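Local coordinates for protein Cbs-cp12 (Microcystis aeruginosa PCC 7806, PDB 5NMU) that probably takes part in redox-dependent regulation of photosynthesis as a hexameric fusion of a CBS-domain pair with a CP12 domain, at residues P81-N86 / T101-A106. Residues are numbered along the deposited sequence; the frame is centred on the assembly and turned at random.
Sequences PCVVVN and TRIRRA
With CG1 of Val83 anti to the backbone N (chi1 170°), and CG1 of Ile103 set between its backbone N and carbonyl carbon (chi1 58°) with the chain extended beyond it (chi2 179°), the two side chains meet inside the second CBS domain of the pair. Here the segment 81-86, ahead of helix 91-101, passes the turn that leads from that helix into strand 105-110. The unbranched arm of Ile103 comes in obliquely, long enough for CD1 to lie 3.7 Å from Val83 CB and 3.8 Å from Val83 CG1. Beta-branched Val83 serves two neighbours: its other methyl, CG2, comes 4.1 Å from OG1 of Thr101, a hydroxyl hydrogen-bonded to Leu97 O one helical turn back, so it can border an apolar group without losing its polar partner. Val83 and Thr101 also pack reciprocally on Thr101 and Val83 of a second subunit, at a subunit interface. Farther along, Val85 turns CG2 onto the methyl of Ala106, at 3.8 Å, while its backbone hydrogen bonds with Pro107 and Ile109 tie the segment beside the strand. A small residue suits position 106, since Ala106 CB already sits 3.4 Å from Val83 O. No direct hydrogen bond joins the segments; instead one water donates to Val83 O at 2.7 Å and to Arg105 O at 3.0 Å.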
loop_
_atom_site.group_PDB
_atom_site.type_symbol
_atom_site.label_atom_id
_atom_site.label_comp_id
_atom_site.label_asym_id
_atom_site.label_seq_id
_atom_site.Cartn_x
_atom_site.Cartn_y
_atom_site.Cartn_z
ATOM N N PRO A 81 8.850 9.466 15.938
ATOM C CA PRO A 81 9.694 8.313 16.313
ATOM C C PRO A 81 9.846 7.279 15.206
ATOM O O PRO A 81 9.040 7.215 14.300
ATOM C CB PRO A 81 8.903 7.630 17.454
ATOM C CG PRO A 81 7.536 8.253 17.438
ATOM C CD PRO A 81 7.449 9.285 16.358
ATOM N N CYS A 82 10.858 6.451 15.319
ATOM C CA CYS A 82 11.108 5.410 14.339
ATOM C C CYS A 82 11.032 4.048 15.001
ATOM O O CYS A 82 11.001 3.962 16.211
ATOM C CB CYS A 82 12.442 5.669 13.672
ATOM S SG CYS A 82 13.797 5.495 14.792
ATOM N N VAL A 83 10.927 2.999 14.202
ATOM C CA VAL A 83 11.010 1.619 14.667
ATOM C C VAL A 83 12.411 1.432 15.128
ATOM O O VAL A 83 13.354 1.814 14.415
ATOM C CB VAL A 83 10.740 0.622 13.520
ATOM C CG1 VAL A 83 11.042 -0.806 13.903
ATOM C CG2 VAL A 83 9.302 0.739 13.035
ATOM N N VAL A 84 12.562 0.794 16.288
ATOM C CA VAL A 84 13.848 0.532 16.919
ATOM C C VAL A 84 14.004 -0.992 17.172
ATOM O O VAL A 84 13.022 -1.734 17.244
ATOM C CB VAL A 84 14.028 1.334 18.238
ATOM C CG1 VAL A 84 13.549 2.781 18.088
ATOM C CG2 VAL A 84 13.346 0.658 19.420
ATOM N N VAL A 85 15.259 -1.413 17.302
ATOM C CA VAL A 85 15.640 -2.801 17.472
ATOM C C VAL A 85 16.407 -2.927 18.820
ATOM O O VAL A 85 17.375 -2.193 19.035
ATOM C CB VAL A 85 16.542 -3.255 16.301
ATOM C CG1 VAL A 85 17.166 -4.630 16.589
ATOM C CG2 VAL A 85 15.738 -3.326 15.008
ATOM N N ASN A 86 15.930 -3.842 19.699
ATOM C CA ASN A 86 16.578 -4.270 20.977
ATOM C C ASN A 86 17.865 -5.011 20.595
ATOM O O ASN A 86 17.801 -5.846 19.692
ATOM C CB ASN A 86 15.561 -5.208 21.759
ATOM C CG ASN A 86 16.091 -5.807 23.093
ATOM O OD1 ASN A 86 17.306 -6.087 23.333
ATOM N ND2 ASN A 86 15.127 -6.071 23.990
ATOM N N THR A 101 7.086 -4.029 8.935
ATOM C CA THR A 101 6.988 -2.590 8.950
ATOM C C THR A 101 7.470 -1.954 7.614
ATOM O O THR A 101 7.346 -0.772 7.474
ATOM C CB THR A 101 7.724 -1.967 10.174
ATOM O OG1 THR A 101 9.141 -2.175 10.086
ATOM C CG2 THR A 101 7.208 -2.629 11.502
ATOM N N ARG A 102 8.030 -2.735 6.689
ATOM C CA ARG A 102 8.523 -2.267 5.398
ATOM C C ARG A 102 9.587 -1.221 5.588
ATOM O O ARG A 102 9.470 -0.178 4.988
ATOM C CB ARG A 102 7.410 -1.660 4.523
ATOM C CG ARG A 102 6.136 -2.505 4.335
ATOM C CD ARG A 102 6.162 -3.372 3.070
ATOM N NE ARG A 102 6.383 -4.813 3.332
ATOM C CZ ARG A 102 6.901 -5.702 2.459
ATOM N NH1 ARG A 102 7.345 -5.338 1.217
ATOM N NH2 ARG A 102 7.021 -6.981 2.860
ATOM N N ILE A 103 10.581 -1.476 6.437
ATOM C CA ILE A 103 11.760 -0.634 6.539
ATOM C C ILE A 103 12.958 -1.471 6.207
ATOM O O ILE A 103 12.852 -2.688 6.134
ATOM C CB ILE A 103 11.969 -0.019 7.931
ATOM C CG1 ILE A 103 12.076 -1.124 8.988
ATOM C CG2 ILE A 103 10.843 0.996 8.214
ATOM C CD1 ILE A 103 12.319 -0.582 10.378
ATOM N N ARG A 104 14.089 -0.820 5.995
ATOM C CA ARG A 104 15.330 -1.510 5.635
ATOM C C ARG A 104 16.421 -1.280 6.661
ATOM O O ARG A 104 17.509 -1.865 6.528
ATOM C CB ARG A 104 15.778 -1.080 4.242
ATOM C CG ARG A 104 14.791 -1.610 3.189
ATOM C CD ARG A 104 14.722 -0.784 1.960
ATOM N NE ARG A 104 14.391 0.634 2.231
ATOM C CZ ARG A 104 13.188 1.174 2.271
ATOM N NH1 ARG A 104 12.107 0.448 2.061
ATOM N NH2 ARG A 104 13.086 2.473 2.521
ATOM N N ARG A 105 16.118 -0.544 7.726
ATOM C CA ARG A 105 17.160 0.081 8.550
ATOM C C ARG A 105 16.570 0.596 9.883
ATOM O O ARG A 105 15.496 1.183 9.864
ATOM C CB ARG A 105 17.557 1.314 7.686
ATOM C CG ARG A 105 18.907 1.711 7.715
ATOM C CD ARG A 105 19.119 2.720 6.579
ATOM N NE ARG A 105 18.988 2.076 5.296
ATOM C CZ ARG A 105 19.849 1.240 4.739
ATOM N NH1 ARG A 105 20.934 0.907 5.352
ATOM N NH2 ARG A 105 19.585 0.708 3.557
ATOM N N ALA A 106 17.239 0.393 11.019
ATOM C CA ALA A 106 16.727 0.869 12.337
ATOM C C ALA A 106 17.858 1.106 13.327
ATOM O O ALA A 106 18.877 0.426 13.275
ATOM C CB ALA A 106 15.714 -0.101 12.910
HETATM O O HOH W 1 13.755 2.644 11.831
#